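Local coordinates for protein CrRbcX-IIa (Chlamydomonas reinhardtii, PDB 5BS1) that probably acts as a homodimeric assembly chaperone for Rubisco, helping its large subunits come together into the enzyme's core, at residues Phe27-Val32 with Met87-Ala92; Leu59-Lys64 with Asp69-Ala74. One frame throughout, in Å; residues are numbered along the deposited sequence. Where two conformers were deposited one is given.

Contact 1 (Phe27-Val32 with Met87-Ala92); sequences FVAARV and MEVREA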
# COMPACT_ATOMS: atom_id res chain seq x y z
N PHE A 27 -0.37 -11.68 -3.38
CA PHE A 27 0.53 -11.68 -4.55
C PHE A 27 1.90 -12.23 -4.19
O PHE A 27 2.47 -13.05 -4.93
CB PHE A 27 0.64 -10.25 -5.08
CG PHE A 27 1.59 -10.11 -6.23
CD1 PHE A 27 1.17 -10.37 -7.51
CD2 PHE A 27 2.91 -9.73 -6.02
CE1 PHE A 27 2.05 -10.23 -8.58
CE2 PHE A 27 3.79 -9.59 -7.07
CZ PHE A 27 3.36 -9.84 -8.34
N VAL A 28 2.43 -11.81 -3.05
CA VAL A 28 3.71 -12.34 -2.56
C VAL A 28 3.63 -13.85 -2.41
O VAL A 28 4.54 -14.58 -2.84
CB VAL A 28 4.14 -11.67 -1.24
CG1 VAL A 28 5.28 -12.45 -0.58
CG2 VAL A 28 4.57 -10.25 -1.51
N ALA A 29 2.56 -14.32 -1.77
CA ALA A 29 2.35 -15.75 -1.56
C ALA A 29 2.34 -16.49 -2.90
O ALA A 29 2.91 -17.58 -3.03
CB ALA A 29 1.06 -16.04 -0.80
N ALA A 30 1.62 -15.96 -3.87
CA ALA A 30 1.53 -16.58 -5.19
C ALA A 30 2.91 -16.71 -5.82
O ALA A 30 3.22 -17.76 -6.43
CB ALA A 30 0.62 -15.78 -6.11
N ARG A 31 3.72 -15.65 -5.73
CA ARG A 31 5.08 -15.72 -6.25
C ARG A 31 5.91 -16.75 -5.55
O ARG A 31 6.66 -17.48 -6.20
CB ARG A 31 5.79 -14.37 -6.16
CG ARG A 31 5.28 -13.33 -7.11
CD ARG A 31 6.23 -12.14 -7.06
NE ARG A 31 7.47 -12.40 -7.83
CZ ARG A 31 8.71 -12.07 -7.47
NH1 ARG A 31 9.72 -12.35 -8.29
NH2 ARG A 31 8.97 -11.48 -6.31
N VAL A 32 5.80 -16.83 -4.23
CA VAL A 32 6.51 -17.82 -3.43
C VAL A 32 6.15 -19.23 -3.86
O VAL A 32 7.03 -20.06 -4.10
CB VAL A 32 6.23 -17.65 -1.91
CG1 VAL A 32 6.65 -18.87 -1.09
CG2 VAL A 32 6.92 -16.41 -1.38
N MSE A 87 -3.17 -19.83 0.80
CA MSE A 87 -3.72 -19.29 2.08
C MSE A 87 -2.74 -19.43 3.21
O MSE A 87 -2.55 -18.50 3.98
CB MSE A 87 -5.03 -19.99 2.41
CG MSE A 87 -6.10 -19.33 1.57
SE MSE A 87 -7.96 -19.80 1.98
CE MSE A 87 -7.59 -21.40 0.98
N GLU A 88 -2.10 -20.59 3.32
CA GLU A 88 -1.11 -20.86 4.36
C GLU A 88 0.04 -19.85 4.24
O GLU A 88 0.50 -19.29 5.24
CB GLU A 88 -0.61 -22.31 4.22
CG GLU A 88 0.60 -22.73 5.05
CD GLU A 88 0.93 -24.23 4.88
OE1 GLU A 88 0.92 -24.77 3.74
OE2 GLU A 88 1.20 -24.89 5.90
N VAL A 89 0.54 -19.69 3.02
CA VAL A 89 1.72 -18.85 2.79
C VAL A 89 1.39 -17.38 3.09
O VAL A 89 2.19 -16.67 3.71
CB VAL A 89 2.31 -19.08 1.39
CG1 VAL A 89 3.40 -18.08 1.06
CG2 VAL A 89 2.86 -20.50 1.28
N ARG A 90 0.25 -16.89 2.63
CA ARG A 90 -0.07 -15.48 2.85
C ARG A 90 -0.32 -15.18 4.33
O ARG A 90 -0.02 -14.09 4.80
CB ARG A 90 -1.22 -14.98 1.97
CG ARG A 90 -2.61 -15.40 2.43
CD ARG A 90 -3.67 -14.87 1.48
NE ARG A 90 -5.01 -15.24 1.91
CZ ARG A 90 -6.13 -14.72 1.42
NH1 ARG A 90 -6.10 -13.81 0.46
NH2 ARG A 90 -7.32 -15.13 1.86
N GLU A 91 -0.80 -16.17 5.09
CA GLU A 91 -1.00 -16.03 6.52
C GLU A 91 0.36 -16.09 7.24
O GLU A 91 0.63 -15.25 8.13
CB GLU A 91 -1.95 -17.12 7.03
CG GLU A 91 -2.28 -16.97 8.51
CD GLU A 91 -3.51 -17.77 8.97
OE1 GLU A 91 -4.38 -18.18 8.17
OE2 GLU A 91 -3.63 -17.96 10.21
N ALA A 92 1.22 -17.02 6.84
CA ALA A 92 2.55 -17.09 7.41
C ALA A 92 3.33 -15.80 7.17
O ALA A 92 4.08 -15.35 8.03
CB ALA A 92 3.32 -18.28 6.86
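Ala29 meets Val89 and Arg90 where two helices of the chain, 13-38 and 80-96, pass each other. The short segments run partly antiparallel, with 122° between their N-to-C directions, and their axes come within 8.3 Å. Such a close approach fits the small residue at the crossing: the CA atoms of Ala29 and Arg90 are 5.0 Å apart. The methyl of Ala29 sits against the backbone of the other helix as well as its side chains. Its CB lies 3.6 Å from CG1 of Val89 and 3.6 Å from the backbone N of Arg90. It also touches CB of Arg90 at 3.7 Å.

Val89 supplies one branch. CG1 stands anti to the backbone N (chi1 172°), which brings it to Ala29 and Val32. From there it reaches CG1 of Val32 at 4.0 Å. The two valines cross obliquely, methyl to methyl, at the more open margin of the contact.

Arg90 uses only the root of its side chain here. CG is set between the backbone N and the carbonyl carbon (chi1 77°), and the chain then runs extended to NE, carrying the guanidinium away from Ala29. That group is held elsewhere. NH2 forms a salt bridge with Asp69 and a hydrogen bond with Asn114 of the second subunit, while NH1 bonds to Thr26. Asp69 also pairs with Arg22, whose charge lies close to Arg90, so one carboxylate serves both arginines.

No hydrogen bond joins the two segments. Contact between them is apolar and small, burying 153 Å² in all. The chemistry implies a division of labour: the small alanine methyl is consistent with the close approach of the helices, while the polar end of Arg90 ties this crossing to helix 69-78 and to the dimer partner.

Contact 2 (Leu59-Lys64 with Asp69-Ala74); sequences LGTPMK and DEWMAA
The selenium-bearing side chain of Met63, a selenomethionine, folds over one face of the Trp71 indole. Its CE methyl makes a CH-pi contact, 4.1 Å from the centroid of the six-membered ring and only 7° off the ring normal. SE stands farther off, above the five-membered ring, as a Met-aromatic contact. The bend at chi3 (94°) carries the methyl over the ring. Nearer the backbone, CB of Met63 packs on CB of Trp71 at 3.6 Å.

Thr61 comes to the edge of the same ring, near its plane. OG1 of Thr61 lies 3.4 Å from NE1 of Trp71, but both atoms have a clearer partner: each hydrogen bonds to the carbonyl oxygen of Phe58, which therefore joins loop and indole. Leu59 approaches obliquely, its CD2 4.3 Å from CZ2 of Trp71.

The loop after helix 46-59 thus lies along one face and one edge of a tryptophan near the start of helix 69-78. Thr26 of helix 13-38 and Leu86 of helix 80-96 also touch Trp71. A buried indole is held by apolar contacts, and its N-H is satisfied by the Phe58 carbonyl, a bond that, with the packing on its face, would limit how the ring can turn.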
# COMPACT_ATOMS: atom_id res chain seq x y z
N LEU A 59 -2.29 -16.35 -12.18
CA LEU A 59 -1.45 -15.17 -12.20
C LEU A 59 -1.64 -14.30 -13.44
O LEU A 59 -1.26 -13.14 -13.45
CB LEU A 59 0.01 -15.53 -12.02
CG LEU A 59 0.31 -15.91 -10.58
CD1 LEU A 59 1.71 -16.45 -10.48
CD2 LEU A 59 0.12 -14.72 -9.64
N GLY A 60 -2.27 -14.86 -14.47
CA GLY A 60 -2.74 -14.06 -15.60
C GLY A 60 -3.98 -13.22 -15.33
O GLY A 60 -4.41 -12.47 -16.21
N THR A 61 -4.58 -13.34 -14.14
CA THR A 61 -5.79 -12.56 -13.77
C THR A 61 -5.63 -11.65 -12.53
O THR A 61 -4.97 -11.98 -11.56
CB THR A 61 -6.99 -13.47 -13.51
OG1 THR A 61 -6.88 -14.01 -12.20
CG2 THR A 61 -7.05 -14.59 -14.54
N PRO A 62 -6.30 -10.48 -12.54
CA PRO A 62 -6.18 -9.54 -11.44
C PRO A 62 -6.87 -9.99 -10.17
O PRO A 62 -7.91 -10.63 -10.22
CB PRO A 62 -6.91 -8.28 -11.95
CG PRO A 62 -7.74 -8.72 -13.10
CD PRO A 62 -7.15 -9.98 -13.64
N MSE A 63 -6.28 -9.63 -9.05
CA MSE A 63 -6.97 -9.63 -7.78
C MSE A 63 -7.29 -8.21 -7.45
O MSE A 63 -6.57 -7.53 -6.72
CB MSE A 63 -6.08 -10.28 -6.72
CG MSE A 63 -4.73 -9.60 -6.57
SE MSE A 63 -3.73 -10.73 -5.37
CE MSE A 63 -2.67 -11.96 -6.49
N LYS A 64 -8.40 -7.74 -8.01
CA LYS A 64 -8.80 -6.36 -7.81
C LYS A 64 -8.88 -6.09 -6.32
O LYS A 64 -7.96 -5.51 -5.71
CB LYS A 64 -10.14 -6.08 -8.51
N ASP A 69 -9.27 -11.79 -2.00
CA ASP A 69 -10.16 -12.91 -1.59
C ASP A 69 -11.09 -13.41 -2.70
O ASP A 69 -11.39 -14.59 -2.72
CB ASP A 69 -10.95 -12.54 -0.35
CG ASP A 69 -10.07 -12.25 0.85
OD1 ASP A 69 -8.96 -12.83 0.95
OD2 ASP A 69 -10.49 -11.47 1.71
N GLU A 70 -11.51 -12.52 -3.58
CA GLU A 70 -12.26 -12.93 -4.78
C GLU A 70 -11.38 -13.83 -5.67
O GLU A 70 -11.83 -14.89 -6.14
CB GLU A 70 -12.73 -11.71 -5.57
CG GLU A 70 -13.62 -12.06 -6.76
CD GLU A 70 -14.13 -10.87 -7.55
OE1 GLU A 70 -13.44 -9.84 -7.66
OE2 GLU A 70 -15.23 -11.00 -8.11
N TRP A 71 -10.15 -13.39 -5.86
CA TRP A 71 -9.14 -14.19 -6.57
C TRP A 71 -8.94 -15.55 -5.89
O TRP A 71 -8.93 -16.58 -6.54
CB TRP A 71 -7.85 -13.40 -6.64
CG TRP A 71 -6.74 -14.02 -7.46
CD1 TRP A 71 -6.53 -13.87 -8.80
CD2 TRP A 71 -5.65 -14.80 -6.97
NE1 TRP A 71 -5.41 -14.58 -9.20
CE2 TRP A 71 -4.85 -15.14 -8.09
CE3 TRP A 71 -5.30 -15.29 -5.71
CZ2 TRP A 71 -3.70 -15.91 -7.97
CZ3 TRP A 71 -4.15 -16.05 -5.59
CH2 TRP A 71 -3.37 -16.35 -6.71
N MSE A 72 -8.82 -15.55 -4.57
CA MSE A 72 -8.55 -16.78 -3.85
C MSE A 72 -9.74 -17.73 -3.97
O MSE A 72 -9.55 -18.92 -4.08
CB MSE A 72 -8.24 -16.47 -2.38
CG MSE A 72 -7.74 -17.71 -1.64
SE MSE A 72 -6.02 -18.34 -2.32
CE MSE A 72 -4.98 -16.93 -1.46
N ALA A 73 -10.96 -17.22 -3.92
CA ALA A 73 -12.13 -18.06 -4.05
C ALA A 73 -12.17 -18.72 -5.42
O ALA A 73 -12.53 -19.88 -5.53
CB ALA A 73 -13.38 -17.23 -3.84
N ALA A 74 -11.76 -17.97 -6.43
CA ALA A 74 -11.65 -18.50 -7.80
C ALA A 74 -10.61 -19.59 -7.90
O ALA A 74 -10.83 -20.62 -8.54
CB ALA A 74 -11.36 -17.38 -8.78

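How the contacts relate
The centres of contact 1 and contact 2 lie about 13 Å apart in this all-helical chain. Contact 1 joins helix 13-38 to helix 80-96, far apart in sequence. Contact 2 falls between them along the chain, joining the loop before helix 69-78 to that helix. The two touch directly. Ala30 CB packs on Leu59 CD2 at 3.7 Å, and Phe27 CA on Met63 CE at 3.8 Å. Helix 69-78 leads almost at once into helix 80-96. Residues of both regions also touch the second subunit, which places them beside the dimer interface of what is probably the working form of this chaperone.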